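Local atomic coordinates of beta-ketoacyl synthase (Pseudomonas aeruginosa, PDB entry 4CW4), a protein that catalyses the condensation of acetyl-CoA with malonyl-ACP to acetoacetyl-ACP, the primer that starts fatty acid synthesis. Residues V104-L110 / F157-R163; A135-I139 / V149-C155; D215-E221 / S623-K629. All coordinates share one frame; numbering follows the deposited sequence.

Contact 1 (V104-L110 / F157-R163)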
loop_
_atom_site.group_PDB
_atom_site.type_symbol
_atom_site.label_atom_id
_atom_site.label_comp_id
_atom_site.label_asym_id
_atom_site.label_seq_id
_atom_site.Cartn_x
_atom_site.Cartn_y
_atom_site.Cartn_z
ATOM N N VAL A 104 18.271 8.904 21.875
ATOM C CA VAL A 104 17.111 9.288 21.073
ATOM C C VAL A 104 16.161 10.091 21.936
ATOM O O VAL A 104 15.909 9.764 23.095
ATOM C CB VAL A 104 16.398 8.067 20.393
ATOM C CG1 VAL A 104 17.329 7.344 19.435
ATOM C CG2 VAL A 104 15.867 7.092 21.399
ATOM N N HIS A 105 15.633 11.151 21.352
ATOM C CA HIS A 105 14.736 12.055 22.038
ATOM C C HIS A 105 13.366 11.435 22.285
ATOM O O HIS A 105 12.820 10.719 21.439
ATOM C CB HIS A 105 14.566 13.342 21.225
ATOM C CG HIS A 105 13.539 14.278 21.789
ATOM N ND1 HIS A 105 12.223 14.269 21.378
ATOM C CD2 HIS A 105 13.637 15.256 22.723
ATOM C CE1 HIS A 105 11.547 15.185 22.051
ATOM N NE2 HIS A 105 12.387 15.806 22.862
ATOM N N TRP A 106 12.821 11.737 23.457
ATOM C CA TRP A 106 11.412 11.522 23.739
ATOM C C TRP A 106 10.973 12.523 24.796
ATOM O O TRP A 106 11.745 13.400 25.180
ATOM C CB TRP A 106 11.125 10.084 24.184
ATOM C CG TRP A 106 11.778 9.625 25.468
ATOM C CD1 TRP A 106 13.112 9.689 25.802
ATOM C CD2 TRP A 106 11.130 8.954 26.554
ATOM N NE1 TRP A 106 13.308 9.137 27.042
ATOM C CE2 TRP A 106 12.108 8.678 27.524
ATOM C CE3 TRP A 106 9.800 8.586 26.812
ATOM C CZ2 TRP A 106 11.808 8.043 28.725
ATOM C CZ3 TRP A 106 9.506 7.968 28.009
ATOM C CH2 TRP A 106 10.505 7.686 28.941
ATOM N N HIS A 107 9.731 12.400 25.253
ATOM C CA HIS A 107 9.236 13.214 26.369
ATOM C C HIS A 107 8.955 12.320 27.567
ATOM O O HIS A 107 8.243 11.337 27.423
ATOM C CB HIS A 107 7.911 13.902 26.018
ATOM C CG HIS A 107 8.008 14.958 24.970
ATOM N ND1 HIS A 107 6.973 15.222 24.098
ATOM C CD2 HIS A 107 8.994 15.834 24.657
ATOM C CE1 HIS A 107 7.327 16.195 23.282
ATOM N NE2 HIS A 107 8.542 16.596 23.608
ATOM N N LYS A 108 9.457 12.666 28.748
ATOM C CA LYS A 108 8.953 12.061 29.974
ATOM C C LYS A 108 7.798 12.890 30.487
ATOM O O LYS A 108 7.786 14.107 30.324
ATOM C CB LYS A 108 10.016 12.036 31.067
ATOM C CG LYS A 108 11.091 10.987 30.894
ATOM C CD LYS A 108 11.911 10.911 32.171
ATOM C CE LYS A 108 13.046 9.919 32.082
ATOM N NZ LYS A 108 13.754 9.845 33.385
ATOM N N VAL A 109 6.858 12.220 31.138
ATOM C CA VAL A 109 5.829 12.887 31.914
ATOM C C VAL A 109 6.445 13.268 33.260
ATOM O O VAL A 109 6.885 12.406 34.018
ATOM C CB VAL A 109 4.611 12.000 32.133
ATOM C CG1 VAL A 109 3.596 12.690 33.062
ATOM C CG2 VAL A 109 3.967 11.646 30.793
ATOM N N LEU A 110 6.480 14.564 33.530
ATOM C CA LEU A 110 6.991 15.080 34.789
ATOM C C LEU A 110 5.821 15.632 35.590
ATOM O O LEU A 110 5.218 16.645 35.220
ATOM C CB LEU A 110 8.031 16.164 34.513
ATOM C CG LEU A 110 8.593 16.913 35.718
ATOM C CD1 LEU A 110 9.306 15.975 36.675
ATOM C CD2 LEU A 110 9.536 18.000 35.251
ATOM N N PHE A 157 3.664 17.995 33.162
ATOM C CA PHE A 157 4.406 18.580 32.065
ATOM C C PHE A 157 5.081 17.464 31.288
ATOM O O PHE A 157 5.307 16.380 31.815
ATOM C CB PHE A 157 5.462 19.542 32.601
ATOM C CG PHE A 157 4.876 20.767 33.201
ATOM C CD1 PHE A 157 4.371 21.746 32.393
ATOM C CD2 PHE A 157 4.781 20.924 34.572
ATOM C CE1 PHE A 157 3.793 22.882 32.917
ATOM C CE2 PHE A 157 4.215 22.052 35.090
ATOM C CZ PHE A 157 3.725 23.041 34.249
ATOM N N LYS A 158 5.391 17.745 30.034
ATOM C CA LYS A 158 6.265 16.865 29.267
ATOM C C LYS A 158 7.627 17.528 29.118
ATOM O O LYS A 158 7.715 18.709 28.782
ATOM C CB LYS A 158 5.674 16.547 27.902
ATOM C CG LYS A 158 4.764 15.275 27.866
ATOM C CD LYS A 158 3.685 15.239 28.954
ATOM C CE LYS A 158 2.568 16.262 28.722
ATOM N NZ LYS A 158 1.374 16.081 29.656
ATOM N N VAL A 159 8.684 16.776 29.414
ATOM C CA VAL A 159 10.050 17.303 29.345
ATOM C C VAL A 159 10.899 16.478 28.374
ATOM O O VAL A 159 10.768 15.261 28.303
ATOM C CB VAL A 159 10.714 17.337 30.755
ATOM C CG1 VAL A 159 9.999 18.283 31.660
ATOM C CG2 VAL A 159 10.773 15.951 31.388
ATOM N N ASP A 160 11.794 17.147 27.656
ATOM C CA ASP A 160 12.722 16.472 26.766
ATOM C C ASP A 160 13.624 15.557 27.560
ATOM O O ASP A 160 14.159 15.941 28.603
ATOM C CB ASP A 160 13.561 17.486 26.005
ATOM C CG ASP A 160 12.716 18.426 25.203
ATOM O OD1 ASP A 160 11.874 17.946 24.423
ATOM O OD2 ASP A 160 12.825 19.645 25.422
ATOM N N SER A 161 13.801 14.351 27.044
ATOM C CA SER A 161 14.700 13.383 27.644
ATOM C C SER A 161 15.302 12.512 26.541
ATOM O O SER A 161 14.824 12.527 25.413
ATOM C CB SER A 161 13.947 12.527 28.657
ATOM O OG SER A 161 14.836 11.842 29.532
ATOM N N TYR A 162 16.365 11.790 26.873
ATOM C CA TYR A 162 17.107 10.987 25.911
ATOM C C TYR A 162 17.294 9.574 26.410
ATOM O O TYR A 162 17.618 9.353 27.576
ATOM C CB TYR A 162 18.440 11.673 25.589
ATOM C CG TYR A 162 18.164 13.004 24.956
ATOM C CD1 TYR A 162 17.974 14.143 25.728
ATOM C CD2 TYR A 162 18.001 13.106 23.581
ATOM C CE1 TYR A 162 17.644 15.352 25.137
ATOM C CE2 TYR A 162 17.683 14.309 22.985
ATOM C CZ TYR A 162 17.507 15.427 23.763
ATOM O OH TYR A 162 17.189 16.631 23.160
ATOM N N ARG A 163 17.089 8.607 25.520
ATOM C CA ARG A 163 17.205 7.206 25.901
ATOM C C ARG A 163 18.007 6.425 24.880
ATOM O O ARG A 163 18.205 6.869 23.754
ATOM C CB ARG A 163 15.822 6.572 26.080
ATOM C CG ARG A 163 15.011 6.487 24.780
ATOM C CD ARG A 163 13.621 5.934 25.011
ATOM N NE ARG A 163 13.687 4.565 25.525
ATOM C CZ ARG A 163 13.793 3.473 24.776
ATOM N NH1 ARG A 163 13.814 3.556 23.452
ATOM N NH2 ARG A 163 13.874 2.288 25.361
HETATM O O HOH W 1 15.359 9.203 29.047
#
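D160 OD1 accepts a short bond from H105 NE2, at 2.7 Å. The N-H points almost straight at the oxygen (173°) and lies in the imidazole plane, but it meets the anti side of OD1, tilted well out of the carboxylate plane. The two residues sit on what is, within the chain, a two-stranded antiparallel sheet, strand 104-112 against strand 155-163. Backbone bonds join the hydrogen-bonded pairs V104-R163, W106-S161, K108-V159 and L110-F157. H105, H107, V109, K158, D160 and Y162 share one face. There the edge of the H105 ring is turned toward the face of Y162 in an offset edge-to-face pair, planes 65° apart. H107 lies alongside D160, with CD2 3.6 Å from OD1. Its ND1 hydrogen-bonds L246 O of the second subunit. The other carboxylate oxygen, D160 OD2, forms a salt bridge with K158 of the second subunit, and the reciprocal pair forms too. The sheet continues across the dimer interface at F157, K158 and V159. On the other side of the sheet, with V104, K108, S161 and R163, the indole of W106 lies between the side chains of R163 and K108. CG of W106 stands between backbone N and carbonyl carbon (chi1 63°), which swings the ring toward the partner strand. R163 CD lies over the five-membered ring, 3.8 Å from its centroid, in a CH-pi contact. K108 CG lies over the rim of the opposite face. K108 NZ makes a salt bridge with E131 and a hydrogen bond to L129 O, both of the second subunit. S161 OG likewise has its strongest partner in that E131. L110 CD2 packs on V159 CG1 at 3.6 Å. At the indole edge one water accepts from W106 NE1 at 2.9 Å, donates to Y162 O and also bonds S161 OG.

Contact 2 (A135-I139 / V149-C155)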
loop_
_atom_site.group_PDB
_atom_site.type_symbol
_atom_site.label_atom_id
_atom_site.label_comp_id
_atom_site.label_asym_id
_atom_site.label_seq_id
_atom_site.Cartn_x
_atom_site.Cartn_y
_atom_site.Cartn_z
ATOM N N ALA A 135 -7.823 25.472 35.391
ATOM C CA ALA A 135 -8.628 26.267 36.303
ATOM C C ALA A 135 -7.940 26.548 37.635
ATOM O O ALA A 135 -8.234 27.549 38.289
ATOM C CB ALA A 135 -9.977 25.596 36.535
ATOM N N ASN A 136 -7.007 25.682 38.024
ATOM C CA ASN A 136 -6.397 25.759 39.336
ATOM C C ASN A 136 -5.184 26.683 39.328
ATOM O O ASN A 136 -4.760 27.116 40.392
ATOM C CB ASN A 136 -6.019 24.345 39.807
ATOM C CG ASN A 136 -5.888 24.230 41.309
ATOM O OD1 ASN A 136 -4.773 24.203 41.856
ATOM N ND2 ASN A 136 -7.022 24.153 41.992
ATOM N N TRP A 137 -4.640 26.995 38.142
ATOM C CA TRP A 137 -3.483 27.894 38.025
ATOM C C TRP A 137 -3.853 29.348 38.345
ATOM O O TRP A 137 -4.922 29.828 37.970
ATOM C CB TRP A 137 -2.856 27.846 36.619
ATOM C CG TRP A 137 -2.203 26.546 36.232
ATOM C CD1 TRP A 137 -2.307 25.348 36.869
ATOM C CD2 TRP A 137 -1.324 26.329 35.114
ATOM N NE1 TRP A 137 -1.557 24.396 36.218
ATOM C CE2 TRP A 137 -0.945 24.973 35.136
ATOM C CE3 TRP A 137 -0.828 27.153 34.098
ATOM C CZ2 TRP A 137 -0.087 24.423 34.181
ATOM C CZ3 TRP A 137 0.026 26.607 33.159
ATOM C CH2 TRP A 137 0.383 25.251 33.206
ATOM N N SER A 138 -2.944 30.029 39.033
ATOM C CA SER A 138 -3.024 31.464 39.279
ATOM C C SER A 138 -2.318 32.209 38.169
ATOM O O SER A 138 -1.247 31.791 37.752
ATOM C CB SER A 138 -2.268 31.829 40.572
ATOM O OG SER A 138 -2.826 31.230 41.710
ATOM N N ILE A 139 -2.888 33.331 37.735
ATOM C CA ILE A 139 -2.256 34.209 36.755
ATOM C C ILE A 139 -2.374 35.641 37.222
ATOM O O ILE A 139 -3.447 36.067 37.674
ATOM C CB ILE A 139 -2.978 34.177 35.395
ATOM C CG1 ILE A 139 -3.389 32.765 35.036
ATOM C CG2 ILE A 139 -2.094 34.785 34.314
ATOM C CD1 ILE A 139 -2.230 31.844 34.702
ATOM N N VAL A 149 2.696 33.133 36.753
ATOM C CA VAL A 149 1.871 31.949 36.930
ATOM C C VAL A 149 2.274 31.199 38.184
ATOM O O VAL A 149 3.459 31.047 38.459
ATOM C CB VAL A 149 2.060 30.996 35.740
ATOM C CG1 VAL A 149 1.145 29.797 35.861
ATOM C CG2 VAL A 149 1.803 31.745 34.442
ATOM N N SER A 150 1.293 30.733 38.943
ATOM C CA SER A 150 1.553 29.833 40.063
ATOM C C SER A 150 0.626 28.650 40.010
ATOM O O SER A 150 -0.533 28.762 39.633
ATOM C CB SER A 150 1.406 30.531 41.417
ATOM O OG SER A 150 2.358 31.554 41.527
ATOM N N ILE A 151 1.175 27.504 40.381
ATOM C CA ILE A 151 0.492 26.227 40.309
ATOM C C ILE A 151 0.294 25.720 41.731
ATOM O O ILE A 151 1.205 25.807 42.557
ATOM C CB ILE A 151 1.324 25.226 39.476
ATOM C CG1 ILE A 151 1.372 25.686 38.015
ATOM C CG2 ILE A 151 0.751 23.827 39.594
ATOM C CD1 ILE A 151 2.306 24.872 37.121
ATOM N N HIS A 152 -0.891 25.187 42.003
ATOM C CA HIS A 152 -1.274 24.800 43.369
ATOM C C HIS A 152 -1.628 23.327 43.510
ATOM O O HIS A 152 -1.797 22.825 44.632
ATOM C CB HIS A 152 -2.468 25.631 43.811
ATOM C CG HIS A 152 -2.272 27.090 43.587
ATOM N ND1 HIS A 152 -1.473 27.849 44.407
ATOM C CD2 HIS A 152 -2.678 27.911 42.593
ATOM C CE1 HIS A 152 -1.439 29.089 43.956
ATOM N NE2 HIS A 152 -2.167 29.155 42.858
ATOM N N GLU A 153 -1.716 22.649 42.369
ATOM C CA GLU A 153 -2.194 21.278 42.271
ATOM C C GLU A 153 -1.153 20.507 41.458
ATOM O O GLU A 153 -0.455 21.104 40.645
ATOM C CB GLU A 153 -3.493 21.273 41.474
ATOM C CG GLU A 153 -4.662 20.552 42.083
ATOM C CD GLU A 153 -5.753 20.290 41.051
ATOM O OE1 GLU A 153 -6.132 21.229 40.325
ATOM O OE2 GLU A 153 -6.222 19.136 40.951
ATOM N N ARG A 154 -1.054 19.196 41.669
ATOM C CA ARG A 154 -0.208 18.366 40.817
ATOM C C ARG A 154 -0.652 18.503 39.370
ATOM O O ARG A 154 -1.836 18.487 39.071
ATOM C CB ARG A 154 -0.278 16.884 41.210
ATOM C CG ARG A 154 0.686 16.005 40.409
ATOM C CD ARG A 154 0.451 14.525 40.640
ATOM N NE ARG A 154 0.563 14.126 42.043
ATOM C CZ ARG A 154 0.313 12.897 42.492
ATOM N NH1 ARG A 154 -0.068 11.938 41.652
ATOM N NH2 ARG A 154 0.439 12.623 43.785
ATOM N N CYS A 155 0.299 18.630 38.461
ATOM C CA CYS A 155 -0.043 18.543 37.059
ATOM C C CYS A 155 1.118 17.980 36.282
ATOM O O CYS A 155 2.214 17.810 36.810
ATOM C CB CYS A 155 -0.455 19.891 36.507
ATOM S SG CYS A 155 0.837 21.073 36.559
HETATM O O HOH W 2 -2.627 24.645 40.317
HETATM O O HOH W 3 -5.128 22.820 44.600
HETATM O O HOH W 4 -2.031 22.216 38.794
#
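The indole of W137 packs on I151, and this is the tight side of the contact. The segments form the open end of a beta hairpin, strands 138-141 and 147-151. Strand 147-151 is the middle strand of a small antiparallel sheet, with strand 120-124 on its other side. I151 CG1 lies over one face of W137, 3.7 Å from the centroid of the five-membered ring and 11° off its normal, a CH-pi contact. The two side chains run side by side. V149 CG1 touches CE3 of the same indole at 3.7 Å. C155 SG stands at the ring edge near NE1, a sulfur-aromatic contact. F157 and P130 also pack on W137, and L120 and F122 pack on I151. W137 has CG anti to its carbonyl carbon (chi1 -67°), and this lays the ring along I151. The backbone bonds of the S138-S150 pair hold the strands together beside it, with S138 N to S150 O at 2.8 Å.

The other side is polar and wet. S138 OG and H152 NE2 make a very short bond at the imidazole edge, near its plane; its modelled length is doubtful and either group could donate. N136 O lies at the same ring's edge, 3.1 Å from CD2. N136 and E153 cross at about a right angle, with E153 OE1 3.2 Å from N136 CB; amide and carboxylate planes stand 73° apart. Their polar atoms make no direct hydrogen bond. Waters join the segments instead. One donates to N136 OD1 at 2.7 Å and lies doubtfully close to H152 N. A second also donates to OD1 and weakly to H152 O. A third water lies in plane at the W137 edge, takes a weak bond from NE1 and donates to E153 O at 2.7 Å.

Contact 3 (D215-E221 / S623-K629)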
loop_
_atom_site.group_PDB
_atom_site.type_symbol
_atom_site.label_atom_id
_atom_site.label_comp_id
_atom_site.label_asym_id
_atom_site.label_seq_id
_atom_site.Cartn_x
_atom_site.Cartn_y
_atom_site.Cartn_z
ATOM N N ASP A 215 8.563 6.544 -27.613
ATOM C CA ASP A 215 8.191 6.685 -29.030
ATOM C C ASP A 215 7.806 5.335 -29.669
ATOM O O ASP A 215 7.179 5.295 -30.735
ATOM C CB ASP A 215 9.364 7.253 -29.847
ATOM C CG ASP A 215 9.495 8.769 -29.762
ATOM O OD1 ASP A 215 8.583 9.458 -29.264
ATOM O OD2 ASP A 215 10.546 9.270 -30.225
ATOM N N ASN A 216 8.210 4.235 -29.032
ATOM C CA ASN A 216 7.979 2.906 -29.586
ATOM C C ASN A 216 6.802 2.135 -29.006
ATOM O O ASN A 216 6.579 0.994 -29.391
ATOM C CB ASN A 216 9.245 2.059 -29.484
ATOM C CG ASN A 216 10.170 2.258 -30.670
ATOM O OD1 ASN A 216 10.116 1.515 -31.652
ATOM N ND2 ASN A 216 11.008 3.275 -30.593
ATOM N N VAL A 217 6.047 2.753 -28.101
ATOM C CA VAL A 217 4.874 2.107 -27.501
ATOM C C VAL A 217 3.714 3.102 -27.430
ATOM O O VAL A 217 3.911 4.298 -27.647
ATOM C CB VAL A 217 5.200 1.531 -26.092
ATOM C CG1 VAL A 217 6.318 0.493 -26.190
ATOM C CG2 VAL A 217 5.576 2.621 -25.107
ATOM N N GLN A 218 2.505 2.616 -27.162
ATOM C CA GLN A 218 1.374 3.507 -26.914
ATOM C C GLN A 218 1.490 4.136 -25.520
ATOM O O GLN A 218 2.167 3.603 -24.637
ATOM C CB GLN A 218 0.036 2.778 -27.087
ATOM C CG GLN A 218 -0.128 2.245 -28.511
ATOM C CD GLN A 218 -1.509 1.721 -28.820
ATOM O OE1 GLN A 218 -2.465 2.053 -28.157
ATOM N NE2 GLN A 218 -1.603 0.872 -29.830
ATOM N N PRO A 219 0.861 5.302 -25.327
ATOM C CA PRO A 219 1.058 5.999 -24.044
ATOM C C PRO A 219 0.615 5.212 -22.801
ATOM O O PRO A 219 1.177 5.406 -21.723
ATOM C CB PRO A 219 0.195 7.267 -24.196
ATOM C CG PRO A 219 0.147 7.497 -25.669
ATOM C CD PRO A 219 0.098 6.112 -26.293
ATOM N N ASP A 220 -0.375 4.343 -22.959
ATOM C CA ASP A 220 -0.871 3.534 -21.857
ATOM C C ASP A 220 -0.075 2.256 -21.638
ATOM O O ASP A 220 -0.399 1.495 -20.736
ATOM C CB ASP A 220 -2.358 3.208 -22.045
ATOM C CG ASP A 220 -2.643 2.416 -23.315
ATOM O OD1 ASP A 220 -1.825 2.474 -24.256
ATOM O OD2 ASP A 220 -3.726 1.775 -23.379
ATOM N N GLU A 221 0.965 2.033 -22.443
ATOM C CA GLU A 221 1.731 0.779 -22.385
ATOM C C GLU A 221 3.012 0.823 -21.532
ATOM O O GLU A 221 3.853 -0.089 -21.570
ATOM C CB GLU A 221 2.028 0.289 -23.818
ATOM C CG GLU A 221 0.768 -0.231 -24.515
ATOM C CD GLU A 221 1.004 -0.692 -25.936
ATOM O OE1 GLU A 221 1.978 -0.206 -26.562
ATOM O OE2 GLU A 221 0.214 -1.541 -26.412
ATOM N N SER A 623 4.102 10.566 -29.456
ATOM C CA SER A 623 3.989 10.440 -30.909
ATOM C C SER A 623 2.936 9.395 -31.285
ATOM O O SER A 623 2.246 9.535 -32.293
ATOM C CB SER A 623 5.349 10.143 -31.564
ATOM O OG SER A 623 5.945 8.956 -31.073
ATOM N N GLN A 624 2.787 8.375 -30.451
ATOM C CA GLN A 624 1.879 7.275 -30.742
ATOM C C GLN A 624 0.489 7.515 -30.174
ATOM O O GLN A 624 0.352 7.791 -28.983
ATOM C CB GLN A 624 2.437 5.981 -30.154
ATOM C CG GLN A 624 3.891 5.681 -30.575
ATOM C CD GLN A 624 3.979 4.668 -31.672
ATOM O OE1 GLN A 624 4.550 3.585 -31.499
ATOM N NE2 GLN A 624 3.361 4.982 -32.801
ATOM N N PRO A 625 -0.544 7.435 -31.020
ATOM C CA PRO A 625 -1.893 7.499 -30.452
ATOM C C PRO A 625 -2.226 6.311 -29.566
ATOM O O PRO A 625 -1.685 5.225 -29.749
ATOM C CB PRO A 625 -2.796 7.490 -31.686
ATOM C CG PRO A 625 -1.946 6.943 -32.768
ATOM C CD PRO A 625 -0.570 7.397 -32.487
ATOM N N LEU A 626 -3.116 6.528 -28.601
ATOM C CA LEU A 626 -3.607 5.453 -27.757
ATOM C C LEU A 626 -4.832 4.904 -28.478
ATOM O O LEU A 626 -5.887 5.537 -28.473
ATOM C CB LEU A 626 -3.976 5.992 -26.368
ATOM C CG LEU A 626 -4.285 4.984 -25.265
ATOM C CD1 LEU A 626 -4.414 5.705 -23.931
ATOM C CD2 LEU A 626 -5.537 4.184 -25.543
ATOM N N VAL A 627 -4.683 3.750 -29.125
ATOM C CA VAL A 627 -5.783 3.133 -29.865
ATOM C C VAL A 627 -6.440 2.115 -28.959
ATOM O O VAL A 627 -5.751 1.274 -28.413
ATOM C CB VAL A 627 -5.265 2.439 -31.136
ATOM C CG1 VAL A 627 -6.418 1.886 -31.966
ATOM C CG2 VAL A 627 -4.407 3.402 -31.940
ATOM N N TYR A 628 -7.759 2.194 -28.797
ATOM C CA TYR A 628 -8.465 1.293 -27.896
ATOM C C TYR A 628 -8.282 -0.135 -28.380
ATOM O O TYR A 628 -8.397 -0.410 -29.579
ATOM C CB TYR A 628 -9.957 1.621 -27.856
ATOM C CG TYR A 628 -10.281 3.075 -27.561
ATOM C CD1 TYR A 628 -9.708 3.739 -26.489
ATOM C CD2 TYR A 628 -11.160 3.781 -28.364
ATOM C CE1 TYR A 628 -9.999 5.053 -26.221
ATOM C CE2 TYR A 628 -11.452 5.098 -28.112
ATOM C CZ TYR A 628 -10.865 5.736 -27.035
ATOM O OH TYR A 628 -11.163 7.056 -26.778
ATOM N N LYS A 629 -7.999 -1.039 -27.448
ATOM C CA LYS A 629 -7.713 -2.423 -27.808
ATOM C C LYS A 629 -8.965 -3.251 -28.045
ATOM O O LYS A 629 -9.911 -3.224 -27.260
ATOM C CB LYS A 629 -6.816 -3.070 -26.745
ATOM C CG LYS A 629 -5.365 -2.589 -26.825
ATOM C CD LYS A 629 -4.479 -3.266 -25.794
ATOM C CE LYS A 629 -2.999 -3.099 -26.116
ATOM N NZ LYS A 629 -2.473 -1.730 -25.837
HETATM O O HOH W 5 6.389 9.580 -27.688
HETATM O O HOH W 6 7.257 2.426 -33.362
HETATM O O HOH W 7 4.153 7.365 -27.995
HETATM O O HOH W 8 -3.605 -0.677 -29.046
HETATM O O HOH W 9 -3.017 -1.390 -23.185
HETATM O O HOH W 10 -5.143 0.541 -25.323
#
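Q218 is extended beyond CG (chi2 -170°), and this carries OE1 to the backbone N of V627. Beyond CG, K629 runs extended until its last torsion (chi4 75°), which swings NZ onto E221. The first bond, V627 N to Q218 OE1, is 3.0 Å long. The N-H comes from above the amide plane, 50° out of it, and not on a lone pair. The second is a salt bridge, K629 NZ to E221 OE2 at 2.8 Å. The other oxygen, E221 OE1, accepts Q218 N from above the carboxylate plane, so both oxygens of this carboxylate are held. Q218 to E221 form a type I beta turn, closed by E221 N to Q218 O, just before strand 222-225. The partner, strand 626-627, is an outer strand, within this chain, of a small antiparallel sheet. L626 CG packs against the D220 carboxylate, 3.6 Å from its CG. D220 OD1 is buried with no partner in the model. D220 OD2 makes a salt bridge with K416 of the second subunit and accepts from a water that also donates to V627 O. P219 CD rests 3.2 Å from Q624 O. At the far end one water donates to D215 OD1 and accepts from S623 N.

From the N terminus, the chain enters strand 104-112 and comes back to it at strand 155-163, where contact 1 closes a loop. Contact 2 is nested inside that loop. It closes a short hairpin just before the chain enters strand 155-163. The two touch through F157, whose CZ packs on I151 CD1 at 3.7 Å, so the small three-stranded sheet is tied to the two-stranded one. Contact 3 opens later and closes some 400 residues on, joining the turn before strand 222-225 to strand 626-627 near the C terminus. Its centre is about 57 Å from that of contact 1, across the chain's centre. Contacts 1 and 3 both touch the second subunit.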